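Local coordinates for leukocyte-associated immunoglobulin-like receptor 1 (Mus musculus, PDB 4ESK), which restrains natural killer, B and T cells as an inhibitory receptor that recruits tyrosine phosphatases, here represented by its immunoglobulin-like domain, at residues D34-Y39 with T61-E66; M41-K46 with F51-T56. One frame throughout, in Å; residues are numbered along the deposited sequence.

Overall arrangement
Both contacts lie in the Ig-like domain, their centres about 10 Å apart. Contact 2 is the hairpin of strands 41-46 and 49-55 at the border of the five-stranded sheet; contact 1 ties the turn leading into that hairpin to strand 62-67, which pairs with strand 26-31 in the opposing sheet. The hairpin therefore falls, in sequence, between the two segments of contact 1. Strand 62-67 meets the hairpin where Glu64 O lies 2.6 Å from Lys54 NZ, a probable hydrogen bond, and where Phe65 CD1 packs 3.7 Å from Met52 CB. The loop residues Tyr39 and Thr56 add a further link, Tyr39 O 3.1 Å from Thr56 OG1, also a probable hydrogen bond. No ligand or active site is known here.

Contact 1: residues D34-Y39 with T61-E66; sequences DKHDLY and TEDEFE
His36, at the start of the short 3-10 turn 36-38, carries the contact, meeting Thr61 with a ring face and Asp63 with a ring edge. The side chain of His36 extends from the turn with CG anti to the backbone N (chi1 -168°), which carries the ring toward the beginning of strand 62-67. Thr61 covers one face of the ring, its CA set over the ring centre in a CH-pi contact, 3.7 Å from the centroid and 14° off the normal. Nearer the backbone, Thr61 CG2 packs on His36 CB at 3.7 Å, while Thr61 OG1 turns to Glu62 OE2, with which it bonds at 2.7 Å. At the far end of the ring, His36 NE2 gives its hydrogen to Asp63 OD1 at 2.6 Å. This bond is nearly straight, 169° at the hydrogen; it enters the syn lone pair of the oxygen, with ring and carboxylate almost coplanar. Further along, Tyr39 N closes the turn on His36 O at 3.3 Å. Around the buried carboxylate, Tyr82 OH also bonds Asp63 OD1 and the backbone N of Glu57 bonds Asp63 OD2, so both oxygens are satisfied. The contact thus fastens the turn after strand 26-31 to strand 62-67 of the Ig-like domain. A buried carboxylate this close and this well aligned would tend to stabilise a positive charge on the imidazole, although the protonation state of the ring is not established by the structure.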
loop_
_atom_site.group_PDB
_atom_site.type_symbol
_atom_site.label_atom_id
_atom_site.label_comp_id
_atom_site.label_asym_id
_atom_site.label_seq_id
_atom_site.Cartn_x
_atom_site.Cartn_y
_atom_site.Cartn_z
ATOM N N ASP A 34 1.931 8.577 14.237
ATOM C CA ASP A 34 2.921 9.006 15.226
ATOM C C ASP A 34 4.142 9.633 14.564
ATOM O O ASP A 34 4.589 10.676 15.023
ATOM C CB ASP A 34 3.372 7.859 16.175
ATOM C CG ASP A 34 2.206 7.169 16.887
ATOM O OD1 ASP A 34 1.393 7.903 17.495
ATOM O OD2 ASP A 34 2.106 5.901 16.851
ATOM N N LYS A 35 4.667 9.023 13.497
ATOM C CA LYS A 35 5.993 9.407 12.959
ATOM C C LYS A 35 5.976 9.991 11.552
ATOM O O LYS A 35 7.028 10.202 10.957
ATOM C CB LYS A 35 6.934 8.196 12.942
ATOM C CG LYS A 35 6.975 7.397 14.224
ATOM C CD LYS A 35 7.666 8.145 15.338
ATOM C CE LYS A 35 8.016 7.215 16.498
ATOM N NZ LYS A 35 8.659 5.925 16.087
ATOM N N HIS A 36 4.798 10.277 11.015
ATOM C CA HIS A 36 4.678 10.626 9.590
ATOM C C HIS A 36 5.501 11.833 9.205
ATOM O O HIS A 36 6.114 11.852 8.135
ATOM C CB HIS A 36 3.207 10.841 9.254
ATOM C CG HIS A 36 2.913 10.935 7.776
ATOM N ND1 HIS A 36 2.858 12.101 7.124
ATOM C CD2 HIS A 36 2.581 9.950 6.848
ATOM C CE1 HIS A 36 2.539 11.871 5.826
ATOM N NE2 HIS A 36 2.371 10.561 5.668
ATOM N N ASP A 37 5.563 12.836 10.089
ATOM C CA ASP A 37 6.301 14.074 9.797
ATOM C C ASP A 37 7.808 13.873 9.614
ATOM O O ASP A 37 8.478 14.739 9.041
ATOM C CB ASP A 37 6.090 15.120 10.913
ATOM C CG ASP A 37 4.779 15.861 10.794
ATOM O OD1 ASP A 37 4.187 16.218 11.836
ATOM O OD2 ASP A 37 4.338 16.116 9.659
ATOM N N LEU A 38 8.345 12.759 10.093
ATOM C CA LEU A 38 9.798 12.516 10.032
ATOM C C LEU A 38 10.288 12.096 8.642
ATOM O O LEU A 38 11.484 12.240 8.325
ATOM C CB LEU A 38 10.226 11.458 11.036
ATOM C CG LEU A 38 9.870 11.663 12.510
ATOM C CD1 LEU A 38 10.539 10.595 13.349
ATOM C CD2 LEU A 38 10.245 13.067 12.970
ATOM N N TYR A 39 9.380 11.558 7.827
ATOM C CA TYR A 39 9.737 10.967 6.528
ATOM C C TYR A 39 9.145 11.835 5.431
ATOM O O TYR A 39 8.008 12.301 5.568
ATOM C CB TYR A 39 9.241 9.513 6.457
ATOM C CG TYR A 39 9.810 8.679 7.585
ATOM C CD1 TYR A 39 11.080 8.156 7.507
ATOM C CD2 TYR A 39 9.108 8.495 8.773
ATOM C CE1 TYR A 39 11.632 7.420 8.544
ATOM C CE2 TYR A 39 9.653 7.775 9.825
ATOM C CZ TYR A 39 10.923 7.234 9.706
ATOM O OH TYR A 39 11.509 6.510 10.730
ATOM N N THR A 61 -1.677 11.787 7.644
ATOM C CA THR A 61 -0.774 10.687 7.943
ATOM C C THR A 61 -1.025 9.492 7.021
ATOM O O THR A 61 -0.432 8.432 7.211
ATOM C CB THR A 61 -0.864 10.273 9.422
ATOM O OG1 THR A 61 -2.225 10.003 9.789
ATOM C CG2 THR A 61 -0.308 11.387 10.334
ATOM N N GLU A 62 -1.929 9.653 6.056
ATOM C CA GLU A 62 -2.175 8.638 5.047
ATOM C C GLU A 62 -1.707 9.143 3.686
ATOM O O GLU A 62 -1.850 10.320 3.368
ATOM C CB GLU A 62 -3.677 8.290 4.963
ATOM C CG GLU A 62 -4.224 7.584 6.191
ATOM C CD GLU A 62 -4.155 8.407 7.478
ATOM O OE1 GLU A 62 -4.768 9.491 7.557
ATOM O OE2 GLU A 62 -3.466 7.979 8.418
ATOM N N ASP A 63 -1.196 8.228 2.883
ATOM C CA ASP A 63 -0.689 8.508 1.535
ATOM C C ASP A 63 -1.260 7.433 0.616
ATOM O O ASP A 63 -1.013 6.244 0.826
ATOM C CB ASP A 63 0.824 8.422 1.560
ATOM C CG ASP A 63 1.444 9.456 2.460
ATOM O OD1 ASP A 63 1.717 9.128 3.635
ATOM O OD2 ASP A 63 1.621 10.613 2.019
ATOM N N GLU A 64 -2.038 7.845 -0.378
ATOM C CA GLU A 64 -2.785 6.903 -1.190
ATOM C C GLU A 64 -2.195 6.744 -2.571
ATOM O O GLU A 64 -1.707 7.714 -3.156
ATOM C CB GLU A 64 -4.206 7.379 -1.374
ATOM C CG GLU A 64 -5.023 7.408 -0.116
ATOM C CD GLU A 64 -6.496 7.571 -0.403
ATOM O OE1 GLU A 64 -6.911 7.403 -1.572
ATOM O OE2 GLU A 64 -7.230 7.888 0.547
ATOM N N PHE A 65 -2.281 5.529 -3.090
ATOM C CA PHE A 65 -1.867 5.212 -4.451
ATOM C C PHE A 65 -3.058 4.544 -5.132
ATOM O O PHE A 65 -3.498 3.495 -4.686
ATOM C CB PHE A 65 -0.691 4.245 -4.428
ATOM C CG PHE A 65 0.567 4.803 -3.817
ATOM C CD1 PHE A 65 1.526 5.372 -4.613
ATOM C CD2 PHE A 65 0.807 4.717 -2.454
ATOM C CE1 PHE A 65 2.693 5.887 -4.069
ATOM C CE2 PHE A 65 1.970 5.234 -1.896
ATOM C CZ PHE A 65 2.924 5.805 -2.710
ATOM N N GLU A 66 -3.606 5.161 -6.177
ATOM C CA GLU A 66 -4.689 4.540 -6.925
ATOM C C GLU A 66 -4.093 3.749 -8.074
ATOM O O GLU A 66 -3.284 4.277 -8.842
ATOM C CB GLU A 66 -5.687 5.556 -7.466
ATOM C CG GLU A 66 -6.981 4.887 -7.920
ATOM C CD GLU A 66 -7.893 5.799 -8.704
ATOM O OE1 GLU A 66 -7.541 6.981 -8.895
ATOM O OE2 GLU A 66 -8.973 5.338 -9.122
#

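Contact 2: residues M41-K46 with F51-T56; sequences MVRLEK and FMEKST
The carbonyl O of Leu44 takes two backbone N-H groups, with Phe51 N 2.8 Å from Leu44 O and Met52 N 3.3 Å from Leu44 O, so two residues of one strand sit opposite one of the other, a classic beta bulge. Phe51 CG stands anti to the backbone N (chi1 -178°), which lets the ring run alongside the Leu44 side chain, the two leaving their strands in the same direction. Here Phe51 CD2 lies 4.2 Å from Leu44 CD2. From the other flank Lys46 slants across: its CB packs on Phe51 CB and Lys46 CD reaches Phe51 CD1 at 3.7 Å, before a bend at chi4 leads NZ off to Thr75 O. An alanine in place of Phe51 is likely to strip Leu44 CD2 and the Lys46 methylenes of their ring partner, opening a gap beside the bulge. Beyond the bulge the pairing is regular, Val42 and Lys54 exchanging two backbone hydrogen bonds. This antiparallel hairpin borders the larger sheet of the Ig-like domain; strand 76-84 flanks 41-46 on its other side, and Val42 and Leu44 face inward onto Cys30 and Val28 of the opposing sheet. On that same face Lys54 runs extended beyond CG toward Glu64 O and makes a cation-pi contact with Phe65. Arg43 and Glu53 share the other face and touch low on their stems, Arg43 CB to Glu53 CB at 3.6 Å; their charged ends stay apart, Arg43 NE 5.3 Å from Glu53 OE1. Met41 starts away from the partner strand but folds back, bent at chi2 (-66°) and chi3 (-62°), to bring Met41 CE within 3.4 Å of Lys54 O. Thr56 CG2 fits against the start of strand 41-46, 4.0 Å from Val42 CB.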
loop_
_atom_site.group_PDB
_atom_site.type_symbol
_atom_site.label_atom_id
_atom_site.label_comp_id
_atom_site.label_asym_id
_atom_site.label_seq_id
_atom_site.Cartn_x
_atom_site.Cartn_y
_atom_site.Cartn_z
ATOM N N MET A 41 9.406 10.927 1.928
ATOM C CA MET A 41 9.054 10.087 0.791
ATOM C C MET A 41 8.272 8.864 1.245
ATOM O O MET A 41 8.500 8.317 2.316
ATOM C CB MET A 41 10.302 9.617 0.051
ATOM C CG MET A 41 11.003 10.757 -0.692
ATOM S SD MET A 41 10.004 11.417 -2.039
ATOM C CE MET A 41 9.858 9.949 -3.074
ATOM N N VAL A 42 7.366 8.421 0.387
ATOM C CA VAL A 42 6.666 7.170 0.627
ATOM C C VAL A 42 6.647 6.386 -0.680
ATOM O O VAL A 42 6.372 6.934 -1.762
ATOM C CB VAL A 42 5.246 7.388 1.185
ATOM C CG1 VAL A 42 4.408 8.287 0.287
ATOM C CG2 VAL A 42 4.564 6.040 1.410
ATOM N N ARG A 43 6.944 5.107 -0.573
ATOM C CA ARG A 43 6.938 4.242 -1.732
ATOM C C ARG A 43 6.133 2.974 -1.495
ATOM O O ARG A 43 6.055 2.431 -0.372
ATOM C CB ARG A 43 8.339 3.931 -2.201
ATOM C CG ARG A 43 9.158 2.970 -1.376
ATOM C CD ARG A 43 10.510 2.813 -2.066
ATOM N NE ARG A 43 11.434 1.917 -1.380
ATOM C CZ ARG A 43 12.301 2.275 -0.428
ATOM N NH1 ARG A 43 12.377 3.522 0.025
ATOM N NH2 ARG A 43 13.107 1.364 0.078
ATOM N N LEU A 44 5.479 2.564 -2.563
ATOM C CA LEU A 44 4.815 1.291 -2.605
ATOM C C LEU A 44 5.794 0.341 -3.246
ATOM O O LEU A 44 6.202 0.553 -4.403
ATOM C CB LEU A 44 3.532 1.432 -3.406
ATOM C CG LEU A 44 2.529 0.301 -3.439
ATOM C CD1 LEU A 44 2.175 -0.163 -2.020
ATOM C CD2 LEU A 44 1.317 0.846 -4.176
ATOM N N GLU A 45 6.199 -0.666 -2.489
ATOM C CA GLU A 45 7.097 -1.713 -2.962
ATOM C C GLU A 45 6.242 -2.889 -3.426
ATOM O O GLU A 45 5.307 -3.280 -2.728
ATOM C CB GLU A 45 8.043 -2.173 -1.853
ATOM C CG GLU A 45 9.126 -3.155 -2.328
ATOM C CD GLU A 45 10.007 -3.698 -1.210
ATOM O OE1 GLU A 45 11.134 -3.200 -1.054
ATOM O OE2 GLU A 45 9.577 -4.628 -0.476
ATOM N N LYS A 46 6.561 -3.430 -4.599
ATOM C CA LYS A 46 5.907 -4.650 -5.102
ATOM C C LYS A 46 6.973 -5.669 -5.426
ATOM O O LYS A 46 7.871 -5.372 -6.215
ATOM C CB LYS A 46 5.094 -4.344 -6.355
ATOM C CG LYS A 46 4.422 -5.551 -7.038
ATOM C CD LYS A 46 3.682 -5.096 -8.282
ATOM C CE LYS A 46 2.950 -6.230 -8.981
ATOM N NZ LYS A 46 3.860 -7.332 -9.415
ATOM N N PHE A 51 7.536 0.208 -6.822
ATOM C CA PHE A 51 6.432 0.187 -7.780
ATOM C C PHE A 51 5.955 1.603 -8.088
ATOM O O PHE A 51 5.812 1.994 -9.248
ATOM C CB PHE A 51 5.298 -0.705 -7.243
ATOM C CG PHE A 51 4.121 -0.842 -8.165
ATOM C CD1 PHE A 51 4.211 -1.611 -9.319
ATOM C CD2 PHE A 51 2.914 -0.226 -7.873
ATOM C CE1 PHE A 51 3.109 -1.755 -10.163
ATOM C CE2 PHE A 51 1.817 -0.356 -8.714
ATOM C CZ PHE A 51 1.912 -1.122 -9.866
ATOM N N MET A 52 5.678 2.383 -7.052
ATOM C CA MET A 52 5.263 3.773 -7.197
ATOM C C MET A 52 5.853 4.519 -6.003
ATOM O O MET A 52 6.056 3.919 -4.932
ATOM C CB MET A 52 3.730 3.915 -7.176
ATOM C CG MET A 52 3.000 3.486 -8.437
ATOM S SD MET A 52 1.225 3.356 -8.135
ATOM C CE MET A 52 0.646 3.054 -9.813
ATOM N N GLU A 53 6.157 5.799 -6.195
ATOM C CA GLU A 53 6.607 6.629 -5.086
ATOM C C GLU A 53 6.249 8.083 -5.246
ATOM O O GLU A 53 5.944 8.564 -6.339
ATOM C CB GLU A 53 8.095 6.440 -4.827
ATOM C CG GLU A 53 9.005 6.963 -5.915
ATOM C CD GLU A 53 10.470 6.604 -5.702
ATOM O OE1 GLU A 53 10.859 6.139 -4.608
ATOM O OE2 GLU A 53 11.239 6.796 -6.667
ATOM N N LYS A 54 6.250 8.790 -4.128
ATOM C CA LYS A 54 5.947 10.205 -4.118
ATOM C C LYS A 54 6.328 10.831 -2.790
ATOM O O LYS A 54 6.639 10.120 -1.850
ATOM C CB LYS A 54 4.460 10.469 -4.416
ATOM C CG LYS A 54 3.460 9.839 -3.461
ATOM C CD LYS A 54 2.060 10.405 -3.687
ATOM C CE LYS A 54 0.977 9.505 -3.116
ATOM N NZ LYS A 54 -0.393 9.983 -3.429
ATOM N N SER A 55 6.329 12.167 -2.758
ATOM C CA SER A 55 6.510 12.909 -1.528
ATOM C C SER A 55 5.323 12.655 -0.615
ATOM O O SER A 55 4.201 12.455 -1.079
ATOM C CB SER A 55 6.603 14.408 -1.798
ATOM O OG SER A 55 6.504 15.118 -0.579
ATOM N N THR A 56 5.565 12.654 0.687
ATOM C CA THR A 56 4.485 12.458 1.654
ATOM C C THR A 56 3.552 13.670 1.768
ATOM O O THR A 56 3.949 14.800 1.491
ATOM C CB THR A 56 5.087 12.196 3.051
ATOM O OG1 THR A 56 6.025 13.248 3.337
ATOM C CG2 THR A 56 5.784 10.850 3.103
#